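Local coordinates for protein guanidinopropionase (Pseudomonas aeruginosa, PDB 3NIQ) that catalyses the manganese-dependent hydrolysis of 3-guanidinopropanoate to beta-alanine and urea, working as a homohexamer of the arginase family, at residues Q36-V42 and T117-G123; V61-L67 and A296-A300; P180-V184 and V229-T235; A265-R270 and T301-L306. All blocks are in the same frame, centred on the assembly; numbering follows the deposited sequence.

Contact 1: residues Q36-V42 and T117-G123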
loop_
_atom_site.group_PDB
_atom_site.type_symbol
_atom_site.label_atom_id
_atom_site.label_comp_id
_atom_site.label_asym_id
_atom_site.label_seq_id
_atom_site.Cartn_x
_atom_site.Cartn_y
_atom_site.Cartn_z
ATOM N N GLN A 36 -37.346 -11.202 6.778
ATOM C CA GLN A 36 -37.992 -9.962 7.204
ATOM C C GLN A 36 -37.107 -8.753 6.930
ATOM O O GLN A 36 -37.607 -7.649 6.670
ATOM C CB GLN A 36 -38.371 -10.019 8.686
ATOM C CG GLN A 36 -39.479 -11.040 8.996
ATOM C CD GLN A 36 -39.624 -11.223 10.483
ATOM O OE1 GLN A 36 -38.900 -11.996 11.084
ATOM N NE2 GLN A 36 -40.511 -10.456 11.095
ATOM N N VAL A 37 -35.791 -8.973 6.981
ATOM C CA VAL A 37 -34.809 -7.959 6.577
ATOM C C VAL A 37 -33.833 -8.647 5.613
ATOM O O VAL A 37 -33.181 -9.635 5.974
ATOM C CB VAL A 37 -34.061 -7.357 7.796
ATOM C CG1 VAL A 37 -32.932 -6.400 7.361
ATOM C CG2 VAL A 37 -35.029 -6.649 8.741
ATOM N N GLY A 38 -33.739 -8.123 4.396
ATOM C CA GLY A 38 -32.820 -8.653 3.376
ATOM C C GLY A 38 -31.568 -7.817 3.234
ATOM O O GLY A 38 -31.653 -6.598 3.079
ATOM N N LEU A 39 -30.410 -8.469 3.303
ATOM C CA LEU A 39 -29.124 -7.807 3.138
ATOM C C LEU A 39 -28.700 -7.971 1.702
ATOM O O LEU A 39 -28.524 -9.084 1.216
ATOM C CB LEU A 39 -28.052 -8.364 4.091
ATOM C CG LEU A 39 -28.454 -8.571 5.556
ATOM C CD1 LEU A 39 -27.235 -9.005 6.408
ATOM C CD2 LEU A 39 -29.134 -7.343 6.171
ATOM N N ILE A 40 -28.600 -6.848 1.006
ATOM C CA ILE A 40 -28.464 -6.879 -0.442
ATOM C C ILE A 40 -27.288 -6.054 -0.907
ATOM O O ILE A 40 -27.092 -4.916 -0.456
ATOM C CB ILE A 40 -29.748 -6.326 -1.131
ATOM C CG1 ILE A 40 -30.994 -7.116 -0.692
ATOM C CG2 ILE A 40 -29.596 -6.394 -2.669
ATOM C CD1 ILE A 40 -32.306 -6.210 -0.627
ATOM N N GLY A 41 -26.523 -6.601 -1.841
ATOM C CA GLY A 41 -25.473 -5.835 -2.471
ATOM C C GLY A 41 -25.945 -5.213 -3.775
ATOM O O GLY A 41 -26.690 -5.835 -4.529
ATOM N N VAL A 42 -25.523 -3.976 -4.053
ATOM C CA VAL A 42 -25.781 -3.391 -5.366
ATOM C C VAL A 42 -24.473 -2.916 -6.000
ATOM O O VAL A 42 -24.086 -1.736 -5.878
ATOM C CB VAL A 42 -26.775 -2.268 -5.303
ATOM C CG1 VAL A 42 -27.189 -1.909 -6.725
ATOM C CG2 VAL A 42 -27.986 -2.675 -4.440
ATOM N N THR A 117 -40.412 -7.486 2.593
ATOM C CA THR A 117 -39.071 -7.540 3.197
ATOM C C THR A 117 -38.436 -6.135 3.234
ATOM O O THR A 117 -38.512 -5.395 2.253
ATOM C CB THR A 117 -38.193 -8.549 2.409
ATOM O OG1 THR A 117 -38.873 -9.809 2.347
ATOM C CG2 THR A 117 -36.824 -8.763 3.055
ATOM N N LEU A 118 -37.842 -5.759 4.365
ATOM C CA LEU A 118 -37.130 -4.489 4.461
ATOM C C LEU A 118 -35.701 -4.657 3.947
ATOM O O LEU A 118 -35.001 -5.543 4.402
ATOM C CB LEU A 118 -37.088 -3.970 5.900
ATOM C CG LEU A 118 -38.411 -3.818 6.661
ATOM C CD1 LEU A 118 -38.170 -3.109 7.978
ATOM C CD2 LEU A 118 -39.439 -3.064 5.826
ATOM N N PRO A 119 -35.284 -3.811 2.988
ATOM C CA PRO A 119 -33.952 -3.930 2.414
ATOM C C PRO A 119 -32.876 -3.152 3.177
ATOM O O PRO A 119 -33.044 -1.982 3.511
ATOM C CB PRO A 119 -34.124 -3.358 1.002
ATOM C CG PRO A 119 -35.169 -2.247 1.221
ATOM C CD PRO A 119 -36.100 -2.788 2.296
ATOM N N LEU A 120 -31.756 -3.815 3.427
ATOM C CA LEU A 120 -30.595 -3.159 3.976
ATOM C C LEU A 120 -29.492 -3.389 2.949
ATOM O O LEU A 120 -29.028 -4.509 2.790
ATOM C CB LEU A 120 -30.219 -3.742 5.346
ATOM C CG LEU A 120 -28.892 -3.189 5.916
ATOM C CD1 LEU A 120 -28.808 -1.663 5.849
ATOM C CD2 LEU A 120 -28.701 -3.628 7.360
ATOM N N SER A 121 -29.128 -2.336 2.222
ATOM C CA SER A 121 -28.383 -2.491 0.971
ATOM C C SER A 121 -27.002 -1.870 1.058
ATOM O O SER A 121 -26.797 -0.869 1.774
ATOM C CB SER A 121 -29.150 -1.846 -0.196
ATOM O OG SER A 121 -30.440 -2.425 -0.328
ATOM N N VAL A 122 -26.062 -2.472 0.341
ATOM C CA VAL A 122 -24.686 -1.954 0.261
ATOM C C VAL A 122 -24.394 -1.636 -1.196
ATOM O O VAL A 122 -24.564 -2.491 -2.041
ATOM C CB VAL A 122 -23.661 -2.974 0.789
ATOM C CG1 VAL A 122 -22.227 -2.416 0.726
ATOM C CG2 VAL A 122 -24.008 -3.385 2.241
ATOM N N GLY A 123 -23.994 -0.395 -1.487
ATOM C CA GLY A 123 -23.620 -0.012 -2.851
ATOM C C GLY A 123 -22.148 -0.326 -3.092
ATOM O O GLY A 123 -21.479 -0.869 -2.202
#
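Residues 36-42 and 117-123 run side by side in one direction, as parallel beta structure joined by a ladder of backbone hydrogen bonds. Leu120 N gives its hydrogen to Gly38 O at 2.8 Å, while Ile40 N reaches back to Leu120 O at 3.0 Å; Val122 N and Val42 N carry the ladder on. On one face Leu39 and Leu120 lie alongside each other, pointing the same way, with Leu39 CD2 3.9 Å from Leu120 CB. On the other, Ile40 brings CD1 against the CA and CB side of Pro119, 3.8 Å from Pro119 CB. Gly38 gives that face little bulk where Thr117 presses in: a chi1 of -54° sets OG1 beside the backbone N and swings CG2 to the far side, 3.4 Å from Gly38 N, while the hydroxyl bonds to Pro32 O and Leu35 O. Proline fits its place because its nitrogen is not asked for a bond to this neighbour. Ser121, buried, satisfies its hydroxyl on Tyr109 OH. Strand 85-90 lies beyond 37-42 and strand 277-283 beyond 118-123; helix 294-317 covers the Leu39 and Leu120 face, and helices 98-114 and 129-136 cover the face of Ile40 and Pro119.

Contact 2: residues V61-L67 and A296-A300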
loop_
_atom_site.group_PDB
_atom_site.type_symbol
_atom_site.label_atom_id
_atom_site.label_comp_id
_atom_site.label_asym_id
_atom_site.label_seq_id
_atom_site.Cartn_x
_atom_site.Cartn_y
_atom_site.Cartn_z
ATOM N N VAL A 61 -17.363 -5.291 1.709
ATOM C CA VAL A 61 -18.198 -5.174 2.925
ATOM C C VAL A 61 -18.660 -6.571 3.423
ATOM O O VAL A 61 -18.698 -6.819 4.631
ATOM C CB VAL A 61 -19.407 -4.196 2.729
ATOM C CG1 VAL A 61 -20.382 -4.278 3.910
ATOM C CG2 VAL A 61 -18.897 -2.755 2.596
ATOM N N ARG A 62 -19.006 -7.481 2.511
ATOM C CA ARG A 62 -19.345 -8.847 2.936
ATOM C C ARG A 62 -18.162 -9.422 3.693
ATOM O O ARG A 62 -18.306 -9.974 4.776
ATOM C CB ARG A 62 -19.651 -9.777 1.746
ATOM C CG ARG A 62 -21.041 -9.600 1.134
ATOM C CD ARG A 62 -21.402 -10.745 0.182
ATOM N NE ARG A 62 -22.822 -10.739 -0.174
ATOM C CZ ARG A 62 -23.347 -10.078 -1.209
ATOM N NH1 ARG A 62 -22.567 -9.350 -2.006
ATOM N NH2 ARG A 62 -24.655 -10.149 -1.454
ATOM N N ASN A 63 -16.990 -9.266 3.101
ATOM C CA ASN A 63 -15.769 -9.796 3.672
ATOM C C ASN A 63 -15.487 -9.314 5.089
ATOM O O ASN A 63 -15.320 -10.121 6.008
ATOM C CB ASN A 63 -14.616 -9.429 2.766
ATOM C CG ASN A 63 -13.450 -10.339 2.960
ATOM O OD1 ASN A 63 -12.711 -10.222 3.936
ATOM N ND2 ASN A 63 -13.303 -11.299 2.049
ATOM N N LEU A 64 -15.450 -7.991 5.259
ATOM C CA LEU A 64 -15.192 -7.388 6.556
ATOM C C LEU A 64 -16.324 -7.570 7.558
ATOM O O LEU A 64 -16.084 -7.529 8.774
ATOM C CB LEU A 64 -14.866 -5.891 6.403
ATOM C CG LEU A 64 -13.385 -5.588 6.165
ATOM C CD1 LEU A 64 -12.501 -6.005 7.398
ATOM C CD2 LEU A 64 -12.824 -6.208 4.897
ATOM N N SER A 65 -17.546 -7.776 7.063
ATOM C CA SER A 65 -18.691 -8.004 7.969
ATOM C C SER A 65 -18.538 -9.285 8.812
ATOM O O SER A 65 -19.286 -9.498 9.757
ATOM C CB SER A 65 -20.025 -8.011 7.207
ATOM O OG SER A 65 -20.217 -9.234 6.514
ATOM N N SER A 66 -17.563 -10.130 8.465
ATOM C CA SER A 66 -17.180 -11.273 9.306
ATOM C C SER A 66 -16.780 -10.858 10.716
ATOM O O SER A 66 -16.803 -11.684 11.624
ATOM C CB SER A 66 -15.980 -11.992 8.675
ATOM O OG SER A 66 -16.456 -12.820 7.652
ATOM N N LEU A 67 -16.399 -9.592 10.903
ATOM C CA LEU A 67 -15.944 -9.138 12.231
ATOM C C LEU A 67 -17.093 -8.758 13.152
ATOM O O LEU A 67 -16.881 -8.560 14.360
ATOM C CB LEU A 67 -14.976 -7.952 12.110
ATOM C CG LEU A 67 -13.768 -8.101 11.185
ATOM C CD1 LEU A 67 -12.787 -6.955 11.382
ATOM C CD2 LEU A 67 -13.070 -9.442 11.436
ATOM N N ALA A 296 -14.397 -0.609 4.098
ATOM C CA ALA A 296 -15.204 -1.835 4.120
ATOM C C ALA A 296 -15.676 -2.168 5.539
ATOM O O ALA A 296 -16.853 -2.497 5.750
ATOM C CB ALA A 296 -14.405 -3.010 3.532
ATOM N N LEU A 297 -14.764 -2.091 6.500
ATOM C CA LEU A 297 -15.129 -2.334 7.904
ATOM C C LEU A 297 -16.059 -1.252 8.455
ATOM O O LEU A 297 -17.036 -1.552 9.153
ATOM C CB LEU A 297 -13.882 -2.490 8.787
ATOM C CG LEU A 297 -14.181 -2.705 10.280
ATOM C CD1 LEU A 297 -14.938 -4.010 10.494
ATOM C CD2 LEU A 297 -12.911 -2.654 11.114
ATOM N N VAL A 298 -15.780 0.008 8.151
ATOM C CA VAL A 298 -16.713 1.073 8.517
ATOM C C VAL A 298 -18.094 0.764 7.896
ATOM O O VAL A 298 -19.120 0.853 8.560
ATOM C CB VAL A 298 -16.198 2.475 8.034
ATOM C CG1 VAL A 298 -17.320 3.472 7.933
ATOM C CG2 VAL A 298 -15.112 3.008 8.951
ATOM N N GLY A 299 -18.109 0.362 6.634
ATOM C CA GLY A 299 -19.368 0.035 5.964
ATOM C C GLY A 299 -20.080 -1.122 6.655
ATOM O O GLY A 299 -21.253 -1.016 6.975
ATOM N N ALA A 300 -19.357 -2.220 6.897
ATOM C CA ALA A 300 -19.929 -3.372 7.581
ATOM C C ALA A 300 -20.468 -2.996 8.953
ATOM O O ALA A 300 -21.537 -3.466 9.360
ATOM C CB ALA A 300 -18.887 -4.522 7.699
#
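Two helices of the arginase-family alpha/beta fold meet here, the end of helix 57-64 with its following turn against the early part of helix 294-317, and small residues let their backbones come close. Ala300 is the clearest case: its CB lies 3.5 Å from Ser65 CA, tighter than usual, and 3.7 Å from Ser65 CB. Val61 lays its two methyls against one turn of the other helix: a chi1 of 170° points CG1 away from its own N and onto Ala300 N, 3.8 Å away, and CG2 reaches Ala296 O at the same distance. Gly299, lacking a side chain, fits beside this valine. Leu64 is the larger apolar wedge; its CD2 touches Ala296 CB at 3.8 Å, and its side chain crosses Leu297 at about a right angle. One turn on, Leu67 CD1 meets Leu297 CD1 at 3.8 Å, again crosswise, and Leu297 also packs on Pro255 of a second subunit. Ser65 suits this buried place because its OG donates to Arg62 O, 2.7 Å away, and bonds to Met24 N. Phe23 packs on Val61 from a loop, and Arg62 turns away to form salt bridges with Asp87 and Asp90 on strand 85-90.

Contact 3: residues P180-V184 and V229-T235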
loop_
_atom_site.group_PDB
_atom_site.type_symbol
_atom_site.label_atom_id
_atom_site.label_comp_id
_atom_site.label_asym_id
_atom_site.label_seq_id
_atom_site.Cartn_x
_atom_site.Cartn_y
_atom_site.Cartn_z
ATOM N N PRO A 180 -39.787 15.816 0.278
ATOM C CA PRO A 180 -38.706 16.725 0.663
ATOM C C PRO A 180 -38.862 17.379 2.055
ATOM O O PRO A 180 -37.852 17.686 2.686
ATOM C CB PRO A 180 -38.700 17.772 -0.470
ATOM C CG PRO A 180 -40.047 17.727 -1.037
ATOM C CD PRO A 180 -40.533 16.304 -0.897
ATOM N N LEU A 181 -40.091 17.568 2.545
ATOM C CA LEU A 181 -40.269 18.127 3.910
ATOM C C LEU A 181 -39.912 17.146 4.999
ATOM O O LEU A 181 -39.712 17.542 6.138
ATOM C CB LEU A 181 -41.711 18.608 4.158
ATOM C CG LEU A 181 -41.919 20.124 4.108
ATOM C CD1 LEU A 181 -41.786 20.612 2.667
ATOM C CD2 LEU A 181 -43.283 20.486 4.671
ATOM N N ARG A 182 -39.877 15.854 4.674
ATOM C CA ARG A 182 -39.410 14.886 5.636
ATOM C C ARG A 182 -38.011 14.373 5.253
ATOM O O ARG A 182 -37.664 13.236 5.521
ATOM C CB ARG A 182 -40.424 13.746 5.796
ATOM C CG ARG A 182 -41.761 14.248 6.369
ATOM C CD ARG A 182 -42.612 13.128 6.975
ATOM N NE ARG A 182 -42.771 12.011 6.063
ATOM C CZ ARG A 182 -42.131 10.846 6.189
ATOM N NH1 ARG A 182 -41.252 10.618 7.187
ATOM N NH2 ARG A 182 -42.362 9.916 5.301
ATOM N N THR A 183 -37.218 15.237 4.628
ATOM C CA THR A 183 -35.841 14.895 4.268
ATOM C C THR A 183 -34.872 15.796 5.007
ATOM O O THR A 183 -35.006 17.022 5.018
ATOM C CB THR A 183 -35.640 14.993 2.749
ATOM O OG1 THR A 183 -36.581 14.116 2.102
ATOM C CG2 THR A 183 -34.210 14.607 2.342
ATOM N N VAL A 184 -33.895 15.174 5.641
ATOM C CA VAL A 184 -32.856 15.923 6.326
ATOM C C VAL A 184 -31.492 15.341 5.923
ATOM O O VAL A 184 -31.302 14.109 5.920
ATOM C CB VAL A 184 -33.082 15.986 7.857
ATOM C CG1 VAL A 184 -33.187 14.589 8.470
ATOM C CG2 VAL A 184 -31.948 16.837 8.556
ATOM N N VAL A 229 -37.666 16.422 11.874
ATOM C CA VAL A 229 -37.970 16.516 10.438
ATOM C C VAL A 229 -38.754 15.325 9.920
ATOM O O VAL A 229 -39.731 15.488 9.186
ATOM C CB VAL A 229 -36.680 16.696 9.556
ATOM C CG1 VAL A 229 -36.970 16.367 8.062
ATOM C CG2 VAL A 229 -36.116 18.116 9.687
ATOM N N VAL A 230 -38.296 14.120 10.256
ATOM C CA VAL A 230 -38.887 12.904 9.689
ATOM C C VAL A 230 -40.119 12.485 10.481
ATOM O O VAL A 230 -40.995 11.804 9.954
ATOM C CB VAL A 230 -37.859 11.725 9.593
ATOM C CG1 VAL A 230 -36.623 12.155 8.769
ATOM C CG2 VAL A 230 -37.438 11.245 10.979
ATOM N N GLY A 231 -40.181 12.900 11.744
ATOM C CA GLY A 231 -41.343 12.600 12.581
ATOM C C GLY A 231 -41.659 11.114 12.689
ATOM O O GLY A 231 -40.750 10.271 12.834
ATOM N N ALA A 232 -42.950 10.786 12.618
ATOM C CA ALA A 232 -43.399 9.400 12.832
ATOM C C ALA A 232 -43.638 8.664 11.512
ATOM O O ALA A 232 -44.008 7.489 11.518
ATOM C CB ALA A 232 -44.671 9.369 13.733
ATOM N N GLY A 233 -43.388 9.339 10.389
ATOM C CA GLY A 233 -43.648 8.761 9.054
ATOM C C GLY A 233 -42.648 7.713 8.596
ATOM O O GLY A 233 -41.609 7.499 9.248
ATOM N N PRO A 234 -42.969 7.018 7.492
ATOM C CA PRO A 234 -42.068 6.015 6.914
ATOM C C PRO A 234 -40.741 6.666 6.537
ATOM O O PRO A 234 -40.733 7.703 5.864
ATOM C CB PRO A 234 -42.805 5.561 5.649
ATOM C CG PRO A 234 -43.941 6.576 5.441
ATOM C CD PRO A 234 -44.266 7.080 6.780
ATOM N N THR A 235 -39.632 6.080 6.984
ATOM C CA THR A 235 -38.342 6.758 6.875
ATOM C C THR A 235 -37.234 5.831 6.431
ATOM O O THR A 235 -37.104 4.731 6.934
ATOM C CB THR A 235 -37.940 7.421 8.193
ATOM O OG1 THR A 235 -38.971 8.318 8.600
ATOM C CG2 THR A 235 -36.632 8.202 8.037
#
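Arg182 and Val230 bring the two backbones nearest, their CA atoms 4.5 Å apart, where a type I turn from Pro180 to Thr183 leads into strand 183-188 and helix 211-230 comes to its end. Gly231 leaves helical geometry with a positive phi of 56°, a conformation that favours glycine, within the type II' turn from Val230 to Gly233. Arg182 reaches over this helix end. Bent at chi3 (-51°), its chain carries the guanidinium to two carbonyls: NH1 donates to Val230 O at 3.0 Å, in the carbonyl plane on a lone pair, and NH2 to Pro234 O at 2.8 Å, almost in the guanidinium plane. A weak second bond from NH1 also goes to Pro234 O. Gly233 CA lies over one face of the group, where glycine suits the close approach. Residues 231-234 link helix 211-230, which Val230 closes, to strand 235-240 of the parallel alpha/beta sheet; strand 142-147 lies between 235-240 and 183-188. Thr235 OG1 donates to Gly233 O at 2.8 Å, just past the turn. Next to the arginine's backbone, the branched Val229 pushes CG1 to 3.5 Å from Leu181 O and 3.9 Å from Val184 CB.

Contact 4: residues A265-R270 and T301-L306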
loop_
_atom_site.group_PDB
_atom_site.type_symbol
_atom_site.label_atom_id
_atom_site.label_comp_id
_atom_site.label_asym_id
_atom_site.label_seq_id
_atom_site.Cartn_x
_atom_site.Cartn_y
_atom_site.Cartn_z
ATOM N N ALA A 265 -20.825 9.189 13.705
ATOM C CA ALA A 265 -21.787 8.472 12.846
ATOM C C ALA A 265 -22.553 7.381 13.596
ATOM O O ALA A 265 -23.767 7.223 13.418
ATOM C CB ALA A 265 -21.095 7.895 11.598
ATOM N N GLN A 266 -21.854 6.641 14.448
ATOM C CA GLN A 266 -22.491 5.611 15.264
ATOM C C GLN A 266 -23.484 6.248 16.232
ATOM O O GLN A 266 -24.597 5.758 16.400
ATOM C CB GLN A 266 -21.446 4.801 16.040
ATOM C CG GLN A 266 -20.663 3.785 15.197
ATOM C CD GLN A 266 -19.611 3.060 16.021
ATOM O OE1 GLN A 266 -18.749 3.689 16.620
ATOM N NE2 GLN A 266 -19.676 1.728 16.042
ATOM N N GLN A 267 -23.082 7.339 16.870
ATOM C CA GLN A 267 -23.971 8.018 17.821
ATOM C C GLN A 267 -25.219 8.549 17.109
ATOM O O GLN A 267 -26.333 8.442 17.615
ATOM C CB GLN A 267 -23.256 9.182 18.521
ATOM C CG GLN A 267 -22.067 8.750 19.405
ATOM C CD GLN A 267 -21.234 9.939 19.903
ATOM O OE1 GLN A 267 -21.011 10.922 19.180
ATOM N NE2 GLN A 267 -20.747 9.838 21.128
ATOM N N LEU A 268 -25.041 9.121 15.926
ATOM C CA LEU A 268 -26.208 9.666 15.219
ATOM C C LEU A 268 -27.161 8.555 14.787
ATOM O O LEU A 268 -28.383 8.665 14.965
ATOM C CB LEU A 268 -25.764 10.522 14.039
ATOM C CG LEU A 268 -25.060 11.804 14.494
ATOM C CD1 LEU A 268 -24.260 12.404 13.351
ATOM C CD2 LEU A 268 -26.094 12.821 14.989
ATOM N N VAL A 269 -26.610 7.471 14.240
ATOM C CA VAL A 269 -27.446 6.361 13.784
ATOM C C VAL A 269 -28.189 5.690 14.958
ATOM O O VAL A 269 -29.392 5.419 14.876
ATOM C CB VAL A 269 -26.631 5.347 12.929
ATOM C CG1 VAL A 269 -27.408 4.064 12.713
ATOM C CG2 VAL A 269 -26.310 5.980 11.594
ATOM N N ARG A 270 -27.487 5.442 16.054
ATOM C CA ARG A 270 -28.121 4.868 17.247
ATOM C C ARG A 270 -29.326 5.693 17.744
ATOM O O ARG A 270 -30.325 5.137 18.170
ATOM C CB ARG A 270 -27.088 4.711 18.368
ATOM C CG ARG A 270 -26.125 3.535 18.121
ATOM C CD ARG A 270 -24.849 3.674 18.949
ATOM N NE ARG A 270 -23.838 2.715 18.525
ATOM C CZ ARG A 270 -22.654 2.579 19.102
ATOM N NH1 ARG A 270 -22.340 3.313 20.156
ATOM N NH2 ARG A 270 -21.789 1.675 18.638
ATOM N N THR A 301 -19.760 -2.135 9.667
ATOM C CA THR A 301 -20.208 -1.768 11.010
ATOM C C THR A 301 -21.466 -0.880 10.975
ATOM O O THR A 301 -22.425 -1.138 11.684
ATOM C CB THR A 301 -19.104 -1.064 11.820
ATOM O OG1 THR A 301 -17.895 -1.831 11.765
ATOM C CG2 THR A 301 -19.534 -0.955 13.295
ATOM N N MET A 302 -21.476 0.147 10.131
ATOM C CA MET A 302 -22.690 0.963 9.981
ATOM C C MET A 302 -23.871 0.095 9.499
ATOM O O MET A 302 -25.008 0.264 9.948
ATOM C CB MET A 302 -22.428 2.139 9.043
ATOM C CG MET A 302 -21.305 3.071 9.525
ATOM S SD MET A 302 -21.589 3.693 11.205
ATOM C CE MET A 302 -23.265 4.328 11.081
ATOM N N MET A 303 -23.584 -0.875 8.642
ATOM C CA MET A 303 -24.604 -1.814 8.195
ATOM C C MET A 303 -25.211 -2.521 9.413
ATOM O O MET A 303 -26.440 -2.589 9.561
ATOM C CB MET A 303 -23.984 -2.851 7.254
ATOM C CG MET A 303 -25.017 -3.797 6.606
ATOM S SD MET A 303 -24.273 -4.940 5.450
ATOM C CE MET A 303 -25.732 -5.445 4.526
ATOM N N PHE A 304 -24.346 -3.036 10.289
ATOM C CA PHE A 304 -24.824 -3.649 11.528
ATOM C C PHE A 304 -25.607 -2.668 12.411
ATOM O O PHE A 304 -26.650 -3.034 12.961
ATOM C CB PHE A 304 -23.675 -4.268 12.322
ATOM C CG PHE A 304 -24.136 -5.005 13.551
ATOM C CD1 PHE A 304 -24.726 -6.258 13.445
ATOM C CD2 PHE A 304 -24.004 -4.439 14.810
ATOM C CE1 PHE A 304 -25.182 -6.936 14.564
ATOM C CE2 PHE A 304 -24.459 -5.141 15.959
ATOM C CZ PHE A 304 -25.029 -6.372 15.820
ATOM N N GLU A 305 -25.109 -1.439 12.575
ATOM C CA GLU A 305 -25.819 -0.451 13.401
ATOM C C GLU A 305 -27.251 -0.279 12.860
ATOM O O GLU A 305 -28.210 -0.256 13.623
ATOM C CB GLU A 305 -25.127 0.915 13.394
ATOM C CG GLU A 305 -23.682 0.938 13.890
ATOM C CD GLU A 305 -23.590 0.936 15.400
ATOM O OE1 GLU A 305 -24.610 1.231 16.068
ATOM O OE2 GLU A 305 -22.498 0.627 15.916
ATOM N N LEU A 306 -27.361 -0.157 11.541
ATOM C CA LEU A 306 -28.646 0.028 10.854
ATOM C C LEU A 306 -29.530 -1.214 10.915
ATOM O O LEU A 306 -30.758 -1.100 11.033
ATOM C CB LEU A 306 -28.416 0.403 9.391
ATOM C CG LEU A 306 -27.858 1.794 9.141
ATOM C CD1 LEU A 306 -27.355 1.884 7.694
ATOM C CD2 LEU A 306 -28.884 2.877 9.443
#
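Glu305 bends at chi2 (-80°) and brings its carboxylate round to Arg270, which stays extended from CG to NE and presents the side of its guanidinium. Two nitrogens therefore grip the carboxylate, one to each oxygen: NE to OE1 of Glu305 at 3.0 Å, nearly straight, and NH2 to OE2 of Glu305 at the same distance. Both oxygens are met on the syn side though somewhat out of the carboxylate plane, the two flat groups being turned 39° apart. Gln266 adds a third, more bent bond, NE2 to Glu305 OE2 at 3.0 Å, from above the carboxylate plane on the same face as Arg270 NH2, with its amide almost perpendicular to the carboxylate. One turn back along its helix from Arg270, Gln266 also places CB over the centre of the guanidinium, which it packs against.

Beneath the polar layer the contact is apolar. Val269 faces the partner helix with both methyls: CG2 meets Met302 CE at 3.5 Å, and CG1 touches Leu306 CD2 at 3.8 Å and the aliphatic CB of Glu305. The flexible Met302, bent at chi2 and chi3, also curls its methyl toward Ala265. The two helices run nearly parallel, 18° apart.

Glu305 OE1 is bonded to His72 as well, and Arg270 NH1 pairs with Glu212 of a second subunit. The buried carboxylate thus accepts from Arg270, Gln266 and His72, which would tend to keep it ionised, and the arginine carries the network across the subunit boundary.

The four contacts tie one parallel sheet to its flanking helices. Contacts 1, 2 and 4 form a continuous cluster, with centres 13 to 15 Å apart: contacts 2 and 4 share helix 294-317, whose Met303 packs on Leu120 and Val122 of contact 1, and Val61 of contact 2 touches Val122. Contact 3, on the same sheet as contact 1, touches none: its nearest atoms lie about 8 Å from contact 1, 9 Å from contact 4 and 17 Å from contact 2. Along the chain, contacts 1 and 2 cross, as do 2 and 4; contact 3 is nested within contact 2, after contact 1 and before contact 4. Contacts 2 and 4 also touch a second subunit, linking fold to hexamer.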